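Rep protein (Adeno-associated virus - 5, PDB 1M55) probably nicks viral DNA at the replication origin as a metal-dependent endonuclease of the rolling-circle type, this chain being its catalytic domain. Local coordinates at residues 3-9 with 90-96; 8-12 with 55-59; 78-82 with 150-155. All coordinates share one frame; numbering follows the deposited sequence.

Interaction 1: residues 3-9 with 90-96; sequences TFYEVIV and LHTLVET. With ZN (zinc ion), chain C; ZN (zinc ion), chain D.
Residues 3-9 and 90-96 pair as neighbouring antiparallel strands, from Val9 opposite Leu90 to Phe4 opposite Glu95, with Tyr5, Val7 and Val9 forming the hydrogen-bonded pairs; Tyr5 N to Val94 O is 2.9 Å. Beyond the last bridge, Thr96 closes the ladder: its N donates to Thr3 O, and the Thr3 OG1 and Thr96 OG1 hydroxyls bond at 2.7 Å. The methyl of Thr96 sits over the middle of one face of Tyr5, CG2 lying 3.6 Å from the ring centroid in a CH-pi contact only 9° off the normal. Trp67 of helix 50-71 also packs on Tyr5, and Tyr5 OH bonds to Ile99 O.

The polar centre is on the face that carries Glu6, Ile8, His91 and Leu93. Glu6 runs out fully extended, CG anti to the backbone N (chi1 -180°), which carries its carboxylate alongside His91. There His91 ND1 donates to Glu6 OE2 at 2.9 Å along a nearly straight bond of 168°. The oxygen lies in the imidazole plane, whereas the nitrogen comes to the carboxylate from above its plane. With ND1 held this way, NE2 at the other side of the ring binds zinc at 2.0 Å, together with Glu82 and His89. This is the metal site on the central antiparallel sheet characteristic of rolling-circle Rep nucleases, and Glu6 is a second-shell residue that fixes the rotation of a metal ligand. Thr134 bonds to Glu6 OE1, and Tyr149 OH shares OE2 with His91. Leu93 CD2 packs 3.6 Å from Glu6 CB, flanking the stem of the acid. At the far end of the ladder, Glu95 OE2 binds a second zinc at 2.2 Å, with Gln73 and two waters as further ligands; Lys76 N also bonds to this oxygen.

Interaction 2: residues 8-12 with 55-59; sequences IVRVP and VADRI
Val11 lies alongside Val55, the two pointing opposite ways, its CG1 methyl 3.7 Å from Val55 CG1, and so lodges against the first residue of the helical turn 55-59. The two methyls that touch are each anti to their own backbone N (chi1 179° for Val11). The second methyl of Val11, anti to the carbonyl carbon, turns to the other two residues: CG2 lies 4.2 Å from Ala56 CB and equally far from Ile59 CD1, which leaves Val11 straddling three residues of one turn. Ile59 splits its two ends between neighbours. Its CG2 meets Val9 CG1 tip to tip at 3.9 Å, while CD1 reaches along to Pro12, 4.1 Å from the ring carbon CD. The proline brings one polar atom into this greasy layer, for Pro12 O lies 3.6 Å from Val55 CG1 and is buried there without a hydrogen-bonding partner. The remaining contacts are all between aliphatic carbons, as a helix lies on the antiparallel central sheet of this Rep nuclease fold. Helix 50-71 thus packs over the end of strand 3-10, with Leu90 of strand 88-95 touching Ile59, Phe81 of strand 77-83 against Val11 and Ala56, and Phe26 and Val30 of helix 24-32 against Val55.

Interaction 3: residues 78-82 with 150-155; sequences FVQFE and IPAYLL. With ZN (zinc ion), chain C.
A single side-chain NH2 ties a helix carbonyl to a metal ligand: Gln80 NE2 donates both to Leu154 O and to Glu82 OE2, each at 2.9 Å. Both acceptors lie close to the amide plane, and the two bonds are similarly straight, at 161° and 162°. They meet their oxygens differently, however. The one to Leu154 arrives from above the carbonyl plane, while the one to Glu82 uses the anti lone pair of OE2. Two acceptors on NE2 settle which way round the amide sits, and the other end agrees, since Gln80 OE1 accepts from Arg182. Glu82 is held by more than this bond, because Lys157 makes a salt bridge to the same OE2, leaving OE1 to bind zinc at 2.1 Å beside His89 and His91. Gln80 is thus a second-shell residue of the metal site in this Rep nuclease fold, joining strand 77-83 of the central sheet to helix 149-154, which widens at 150-154 to a pi-type turn closed by Leu155 N to Ile150 O.

Farther back along the strand the contact turns apolar. Phe78 extends from the sheet with CG anti to the backbone N (chi1 -175°), and its ring is received among three aliphatic chains. Ile150 CG2 stands over the centre of one face, 3.9 Å from the centroid, in a CH-pi contact, and Ile150 CD1 reaches back to Phe78 CB at 3.6 Å. Leu154 runs alongside the ring, its CD1 3.7 Å from Phe78 CD2. Leu155 CD2 comes within 3.8 Å of Phe78 CZ, and Leu155 also touches Leu185 and Val186 of helix 179-191.

In the fold
All three contacts are built on the one antiparallel sheet. Interaction 1 joins strands 3-10 and 88-95 within it; interaction 2, its centre about 13 Å away, shares Ile8 and Val9 and packs helix 50-71 on the sheet; interaction 3, its centre about 10 Å from that of interaction 1, adds strand 77-83, which pairs with 88-95, and helix 149-154. Along the chain, interaction 2 closes before interaction 3 opens, while the segments of interactions 1 and 3 alternate. Interactions 1 and 3 converge on one zinc through His91 and Glu82, so ligands from adjacent strands come together there. Phe81 bridges interactions 2 and 3 by packing on Val11 and Ala56.

Interaction 1: residues 3-9 with 90-96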
loop_
_atom_site.group_PDB
_atom_site.type_symbol
_atom_site.label_atom_id
_atom_site.label_comp_id
_atom_site.label_asym_id
_atom_site.label_seq_id
_atom_site.Cartn_x
_atom_site.Cartn_y
_atom_site.Cartn_z
ATOM N N THR A 3 5.692 -14.438 7.506
ATOM C CA THR A 3 5.468 -13.289 8.383
ATOM C C THR A 3 5.728 -11.954 7.671
ATOM O O THR A 3 6.660 -11.840 6.865
ATOM C CB THR A 3 6.331 -13.389 9.662
ATOM O OG1 THR A 3 7.718 -13.495 9.313
ATOM C CG2 THR A 3 5.920 -14.610 10.480
ATOM N N PHE A 4 4.933 -10.941 8.011
ATOM C CA PHE A 4 5.024 -9.619 7.394
ATOM C C PHE A 4 4.898 -8.480 8.393
ATOM O O PHE A 4 4.303 -8.635 9.461
ATOM C CB PHE A 4 3.872 -9.420 6.392
ATOM C CG PHE A 4 3.811 -10.445 5.299
ATOM C CD1 PHE A 4 3.260 -11.700 5.532
ATOM C CD2 PHE A 4 4.305 -10.156 4.035
ATOM C CE1 PHE A 4 3.207 -12.655 4.519
ATOM C CE2 PHE A 4 4.257 -11.100 3.017
ATOM C CZ PHE A 4 3.708 -12.351 3.259
ATOM N N TYR A 5 5.450 -7.331 8.020
ATOM C CA TYR A 5 5.330 -6.106 8.804
ATOM C C TYR A 5 4.268 -5.352 8.011
ATOM O O TYR A 5 4.059 -5.649 6.828
ATOM C CB TYR A 5 6.613 -5.267 8.756
ATOM C CG TYR A 5 7.765 -5.787 9.580
ATOM C CD1 TYR A 5 9.001 -6.041 8.995
ATOM C CD2 TYR A 5 7.630 -5.988 10.955
ATOM C CE1 TYR A 5 10.082 -6.476 9.756
ATOM C CE2 TYR A 5 8.699 -6.426 11.725
ATOM C CZ TYR A 5 9.922 -6.667 11.122
ATOM O OH TYR A 5 10.981 -7.103 11.886
ATOM N N GLU A 6 3.567 -4.423 8.655
ATOM C CA GLU A 6 2.574 -3.621 7.954
ATOM C C GLU A 6 2.868 -2.153 8.152
ATOM O O GLU A 6 3.041 -1.686 9.279
ATOM C CB GLU A 6 1.138 -3.885 8.420
ATOM C CG GLU A 6 0.126 -3.013 7.645
ATOM C CD GLU A 6 -1.302 -3.119 8.148
ATOM O OE1 GLU A 6 -1.543 -2.820 9.337
ATOM O OE2 GLU A 6 -2.189 -3.469 7.343
ATOM N N VAL A 7 2.961 -1.434 7.043
ATOM C CA VAL A 7 3.185 -0.003 7.084
ATOM C C VAL A 7 2.024 0.611 6.319
ATOM O O VAL A 7 1.733 0.206 5.187
ATOM C CB VAL A 7 4.519 0.395 6.415
ATOM C CG1 VAL A 7 4.704 1.904 6.484
ATOM C CG2 VAL A 7 5.685 -0.318 7.095
ATOM N N ILE A 8 1.295 1.512 6.965
ATOM C CA ILE A 8 0.183 2.163 6.293
ATOM C C ILE A 8 0.653 3.537 5.834
ATOM O O ILE A 8 1.213 4.309 6.621
ATOM C CB ILE A 8 -1.066 2.279 7.197
ATOM C CG1 ILE A 8 -1.621 0.880 7.488
ATOM C CG2 ILE A 8 -2.141 3.130 6.511
ATOM C CD1 ILE A 8 -2.815 0.867 8.427
ATOM N N VAL A 9 0.515 3.786 4.538
ATOM C CA VAL A 9 0.915 5.057 3.964
ATOM C C VAL A 9 -0.307 5.832 3.482
ATOM O O VAL A 9 -1.061 5.355 2.631
ATOM C CB VAL A 9 1.889 4.869 2.770
ATOM C CG1 VAL A 9 2.309 6.229 2.212
ATOM C CG2 VAL A 9 3.115 4.080 3.200
ATOM N N LEU A 90 -2.472 3.133 1.751
ATOM C CA LEU A 90 -1.950 1.842 1.339
ATOM C C LEU A 90 -1.619 0.963 2.533
ATOM O O LEU A 90 -0.957 1.417 3.473
ATOM C CB LEU A 90 -0.649 2.030 0.547
ATOM C CG LEU A 90 -0.690 2.691 -0.831
ATOM C CD1 LEU A 90 0.673 3.280 -1.154
ATOM C CD2 LEU A 90 -1.122 1.677 -1.878
ATOM N N HIS A 91 -2.136 -0.263 2.526
ATOM C CA HIS A 91 -1.788 -1.240 3.552
ATOM C C HIS A 91 -0.614 -1.922 2.868
ATOM O O HIS A 91 -0.790 -2.611 1.857
ATOM C CB HIS A 91 -2.906 -2.257 3.781
ATOM C CG HIS A 91 -4.048 -1.718 4.579
ATOM N ND1 HIS A 91 -4.182 -1.886 5.940
ATOM C CD2 HIS A 91 -5.116 -0.981 4.188
ATOM C CE1 HIS A 91 -5.302 -1.261 6.326
ATOM N NE2 HIS A 91 -5.901 -0.699 5.298
ATOM N N THR A 92 0.584 -1.659 3.368
ATOM C CA THR A 92 1.793 -2.207 2.778
ATOM C C THR A 92 2.360 -3.357 3.607
ATOM O O THR A 92 2.985 -3.132 4.647
ATOM C CB THR A 92 2.847 -1.087 2.618
ATOM O OG1 THR A 92 2.200 0.095 2.118
ATOM C CG2 THR A 92 3.939 -1.502 1.646
ATOM N N LEU A 93 2.084 -4.586 3.172
ATOM C CA LEU A 93 2.589 -5.769 3.859
ATOM C C LEU A 93 3.849 -6.234 3.147
ATOM O O LEU A 93 3.815 -6.559 1.956
ATOM C CB LEU A 93 1.561 -6.903 3.838
ATOM C CG LEU A 93 0.255 -6.751 4.614
ATOM C CD1 LEU A 93 -0.599 -7.994 4.388
ATOM C CD2 LEU A 93 0.548 -6.564 6.087
ATOM N N VAL A 94 4.963 -6.248 3.867
ATOM C CA VAL A 94 6.226 -6.690 3.290
ATOM C C VAL A 94 6.809 -7.722 4.247
ATOM O O VAL A 94 6.752 -7.547 5.467
ATOM C CB VAL A 94 7.205 -5.521 3.092
ATOM C CG1 VAL A 94 8.389 -5.984 2.269
ATOM C CG2 VAL A 94 6.507 -4.364 2.383
ATOM N N GLU A 95 7.349 -8.811 3.707
ATOM C CA GLU A 95 7.891 -9.858 4.565
ATOM C C GLU A 95 9.010 -9.351 5.465
ATOM O O GLU A 95 9.761 -8.448 5.097
ATOM C CB GLU A 95 8.335 -11.071 3.755
ATOM C CG GLU A 95 9.626 -10.899 3.005
ATOM C CD GLU A 95 10.011 -12.154 2.259
ATOM O OE1 GLU A 95 9.918 -13.255 2.843
ATOM O OE2 GLU A 95 10.398 -12.037 1.082
ATOM N N THR A 96 9.111 -9.950 6.647
ATOM C CA THR A 96 10.096 -9.565 7.654
ATOM C C THR A 96 11.548 -9.953 7.367
ATOM O O THR A 96 12.472 -9.357 7.922
ATOM C CB THR A 96 9.714 -10.160 9.019
ATOM O OG1 THR A 96 9.661 -11.591 8.919
ATOM C CG2 THR A 96 8.352 -9.654 9.458
HETATM ZN ZN ZN C . -7.495 0.500 5.132
HETATM ZN ZN ZN D . 11.701 -13.573 0.298
HETATM O O HOH W 1 12.811 -14.145 2.326
HETATM O O HOH W 2 10.985 -13.094 -1.919
#

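Interaction 2: residues 8-12 with 55-59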
loop_
_atom_site.group_PDB
_atom_site.type_symbol
_atom_site.label_atom_id
_atom_site.label_comp_id
_atom_site.label_asym_id
_atom_site.label_seq_id
_atom_site.Cartn_x
_atom_site.Cartn_y
_atom_site.Cartn_z
ATOM N N ILE A 8 1.295 1.512 6.965
ATOM C CA ILE A 8 0.183 2.163 6.293
ATOM C C ILE A 8 0.653 3.537 5.834
ATOM O O ILE A 8 1.213 4.309 6.621
ATOM C CB ILE A 8 -1.066 2.279 7.197
ATOM C CG1 ILE A 8 -1.621 0.880 7.488
ATOM C CG2 ILE A 8 -2.141 3.130 6.511
ATOM C CD1 ILE A 8 -2.815 0.867 8.427
ATOM N N VAL A 9 0.515 3.786 4.538
ATOM C CA VAL A 9 0.915 5.057 3.964
ATOM C C VAL A 9 -0.307 5.832 3.482
ATOM O O VAL A 9 -1.061 5.355 2.631
ATOM C CB VAL A 9 1.889 4.869 2.770
ATOM C CG1 VAL A 9 2.309 6.229 2.212
ATOM C CG2 VAL A 9 3.115 4.080 3.200
ATOM N N ARG A 10 -0.534 6.999 4.072
ATOM C CA ARG A 10 -1.640 7.856 3.666
ATOM C C ARG A 10 -1.148 8.582 2.420
ATOM O O ARG A 10 -0.056 9.150 2.415
ATOM C CB ARG A 10 -2.003 8.820 4.791
ATOM C CG ARG A 10 -2.691 8.108 5.943
ATOM C CD ARG A 10 -2.878 9.005 7.141
ATOM N NE ARG A 10 -3.743 8.376 8.131
ATOM C CZ ARG A 10 -3.927 8.836 9.364
ATOM N NH1 ARG A 10 -3.303 9.934 9.767
ATOM N NH2 ARG A 10 -4.751 8.205 10.189
ATOM N N VAL A 11 -1.936 8.510 1.357
ATOM C CA VAL A 11 -1.575 9.091 0.065
ATOM C C VAL A 11 -1.910 10.576 -0.115
ATOM O O VAL A 11 -3.082 10.955 -0.181
ATOM C CB VAL A 11 -2.214 8.262 -1.088
ATOM C CG1 VAL A 11 -1.865 8.851 -2.444
ATOM C CG2 VAL A 11 -1.740 6.820 -1.009
ATOM N N PRO A 12 -0.875 11.431 -0.215
ATOM C CA PRO A 12 -1.059 12.875 -0.394
ATOM C C PRO A 12 -1.376 13.172 -1.864
ATOM O O PRO A 12 -0.767 12.583 -2.756
ATOM C CB PRO A 12 0.316 13.448 -0.017
ATOM C CG PRO A 12 1.039 12.305 0.690
ATOM C CD PRO A 12 0.553 11.114 -0.063
ATOM N N VAL A 55 -0.560 8.297 -7.794
ATOM C CA VAL A 55 0.381 8.621 -6.722
ATOM C C VAL A 55 0.681 7.354 -5.919
ATOM O O VAL A 55 1.839 7.064 -5.605
ATOM C CB VAL A 55 -0.195 9.676 -5.742
ATOM C CG1 VAL A 55 0.828 10.001 -4.661
ATOM C CG2 VAL A 55 -0.574 10.932 -6.481
ATOM N N ALA A 56 -0.369 6.594 -5.618
ATOM C CA ALA A 56 -0.250 5.366 -4.839
ATOM C C ALA A 56 0.712 4.348 -5.446
ATOM O O ALA A 56 1.553 3.786 -4.737
ATOM C CB ALA A 56 -1.619 4.737 -4.642
ATOM N N ASP A 57 0.608 4.114 -6.752
ATOM C CA ASP A 57 1.494 3.146 -7.391
ATOM C C ASP A 57 2.948 3.589 -7.330
ATOM O O ASP A 57 3.841 2.760 -7.132
ATOM C CB ASP A 57 1.102 2.883 -8.846
ATOM C CG ASP A 57 1.892 1.732 -9.462
ATOM O OD1 ASP A 57 1.828 0.603 -8.928
ATOM O OD2 ASP A 57 2.596 1.962 -10.464
ATOM N N ARG A 58 3.192 4.885 -7.509
ATOM C CA ARG A 58 4.559 5.383 -7.459
ATOM C C ARG A 58 5.102 5.216 -6.044
ATOM O O ARG A 58 6.250 4.798 -5.858
ATOM C CB ARG A 58 4.636 6.843 -7.903
ATOM C CG ARG A 58 6.064 7.379 -8.047
ATOM C CD ARG A 58 6.910 6.534 -9.009
ATOM N NE ARG A 58 6.273 6.368 -10.314
ATOM C CZ ARG A 58 6.295 7.274 -11.286
ATOM N NH1 ARG A 58 6.938 8.425 -11.120
ATOM N NH2 ARG A 58 5.627 7.048 -12.410
ATOM N N ILE A 59 4.275 5.515 -5.045
ATOM C CA ILE A 59 4.684 5.360 -3.651
ATOM C C ILE A 59 5.025 3.890 -3.400
ATOM O O ILE A 59 6.073 3.576 -2.831
ATOM C CB ILE A 59 3.556 5.787 -2.675
ATOM C CG1 ILE A 59 3.383 7.305 -2.698
ATOM C CG2 ILE A 59 3.861 5.311 -1.249
ATOM C CD1 ILE A 59 2.228 7.791 -1.831
#

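Interaction 3: residues 78-82 with 150-155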
loop_
_atom_site.group_PDB
_atom_site.type_symbol
_atom_site.label_atom_id
_atom_site.label_comp_id
_atom_site.label_asym_id
_atom_site.label_seq_id
_atom_site.Cartn_x
_atom_site.Cartn_y
_atom_site.Cartn_z
ATOM N N PHE A 78 2.268 -7.707 -0.307
ATOM C CA PHE A 78 0.867 -7.634 -0.677
ATOM C C PHE A 78 0.515 -6.212 -0.264
ATOM O O PHE A 78 0.615 -5.860 0.909
ATOM C CB PHE A 78 -0.033 -8.638 0.046
ATOM C CG PHE A 78 -1.455 -8.620 -0.461
ATOM C CD1 PHE A 78 -1.845 -9.444 -1.513
ATOM C CD2 PHE A 78 -2.386 -7.718 0.061
ATOM C CE1 PHE A 78 -3.139 -9.366 -2.046
ATOM C CE2 PHE A 78 -3.676 -7.635 -0.462
ATOM C CZ PHE A 78 -4.052 -8.461 -1.521
ATOM N N VAL A 79 0.199 -5.382 -1.249
ATOM C CA VAL A 79 -0.125 -3.984 -1.015
ATOM C C VAL A 79 -1.536 -3.709 -1.505
ATOM O O VAL A 79 -1.881 -4.037 -2.644
ATOM C CB VAL A 79 0.866 -3.067 -1.775
ATOM C CG1 VAL A 79 0.525 -1.597 -1.559
ATOM C CG2 VAL A 79 2.295 -3.348 -1.322
ATOM N N GLN A 80 -2.365 -3.143 -0.637
ATOM C CA GLN A 80 -3.733 -2.826 -1.012
ATOM C C GLN A 80 -4.020 -1.334 -0.841
ATOM O O GLN A 80 -3.771 -0.760 0.222
ATOM C CB GLN A 80 -4.728 -3.667 -0.206
ATOM C CG GLN A 80 -6.176 -3.433 -0.596
ATOM C CD GLN A 80 -7.067 -4.584 -0.197
ATOM O OE1 GLN A 80 -7.014 -5.651 -0.796
ATOM N NE2 GLN A 80 -7.890 -4.375 0.820
ATOM N N PHE A 81 -4.489 -0.712 -1.920
ATOM C CA PHE A 81 -4.832 0.708 -1.941
ATOM C C PHE A 81 -6.325 0.841 -1.629
ATOM O O PHE A 81 -7.167 0.213 -2.285
ATOM C CB PHE A 81 -4.514 1.297 -3.322
ATOM C CG PHE A 81 -4.736 2.782 -3.422
ATOM C CD1 PHE A 81 -5.346 3.329 -4.546
ATOM C CD2 PHE A 81 -4.349 3.633 -2.389
ATOM C CE1 PHE A 81 -5.573 4.704 -4.638
ATOM C CE2 PHE A 81 -4.572 5.009 -2.475
ATOM C CZ PHE A 81 -5.186 5.541 -3.602
ATOM N N GLU A 82 -6.645 1.668 -0.639
ATOM C CA GLU A 82 -8.028 1.863 -0.216
ATOM C C GLU A 82 -8.424 3.326 -0.070
ATOM O O GLU A 82 -7.582 4.203 0.142
ATOM C CB GLU A 82 -8.267 1.176 1.136
ATOM C CG GLU A 82 -8.100 -0.334 1.128
ATOM C CD GLU A 82 -8.203 -0.946 2.513
ATOM O OE1 GLU A 82 -8.521 -0.222 3.481
ATOM O OE2 GLU A 82 -7.964 -2.159 2.639
ATOM N N ILE A 150 -4.115 -11.564 5.149
ATOM C CA ILE A 150 -4.571 -11.137 3.831
ATOM C C ILE A 150 -6.022 -11.556 3.550
ATOM O O ILE A 150 -6.882 -10.689 3.368
ATOM C CB ILE A 150 -3.581 -11.588 2.716
ATOM C CG1 ILE A 150 -2.232 -10.888 2.928
ATOM C CG2 ILE A 150 -4.146 -11.279 1.336
ATOM C CD1 ILE A 150 -1.089 -11.446 2.094
ATOM N N PRO A 151 -6.327 -12.873 3.539
ATOM C CA PRO A 151 -7.720 -13.267 3.274
ATOM C C PRO A 151 -8.697 -12.881 4.394
ATOM O O PRO A 151 -9.883 -12.652 4.145
ATOM C CB PRO A 151 -7.627 -14.789 3.106
ATOM C CG PRO A 151 -6.455 -15.159 3.963
ATOM C CD PRO A 151 -5.461 -14.064 3.632
ATOM N N ALA A 152 -8.190 -12.783 5.618
ATOM C CA ALA A 152 -9.029 -12.439 6.760
ATOM C C ALA A 152 -9.448 -10.979 6.824
ATOM O O ALA A 152 -10.607 -10.668 7.110
ATOM C CB ALA A 152 -8.317 -12.804 8.047
ATOM N N TYR A 153 -8.519 -10.088 6.494
ATOM C CA TYR A 153 -8.764 -8.661 6.618
ATOM C C TYR A 153 -8.735 -7.809 5.356
ATOM O O TYR A 153 -9.571 -6.922 5.192
ATOM C CB TYR A 153 -7.758 -8.122 7.630
ATOM C CG TYR A 153 -7.958 -6.703 8.085
ATOM C CD1 TYR A 153 -9.109 -6.322 8.778
ATOM C CD2 TYR A 153 -6.944 -5.760 7.919
ATOM C CE1 TYR A 153 -9.232 -5.044 9.306
ATOM C CE2 TYR A 153 -7.058 -4.484 8.442
ATOM C CZ TYR A 153 -8.199 -4.134 9.140
ATOM O OH TYR A 153 -8.277 -2.887 9.705
ATOM N N LEU A 154 -7.778 -8.062 4.469
ATOM C CA LEU A 154 -7.662 -7.260 3.253
ATOM C C LEU A 154 -8.541 -7.701 2.089
ATOM O O LEU A 154 -9.213 -6.872 1.472
ATOM C CB LEU A 154 -6.203 -7.175 2.810
ATOM C CG LEU A 154 -5.244 -6.584 3.847
ATOM C CD1 LEU A 154 -3.843 -6.533 3.254
ATOM C CD2 LEU A 154 -5.697 -5.190 4.268
ATOM N N LEU A 155 -8.557 -8.998 1.793
ATOM C CA LEU A 155 -9.364 -9.501 0.680
ATOM C C LEU A 155 -10.871 -9.199 0.735
ATOM O O LEU A 155 -11.494 -9.020 -0.311
ATOM C CB LEU A 155 -9.135 -11.003 0.455
ATOM C CG LEU A 155 -7.723 -11.452 0.057
ATOM C CD1 LEU A 155 -7.778 -12.891 -0.442
ATOM C CD2 LEU A 155 -7.150 -10.542 -1.029
HETATM ZN ZN ZN C . -7.495 0.500 5.132
#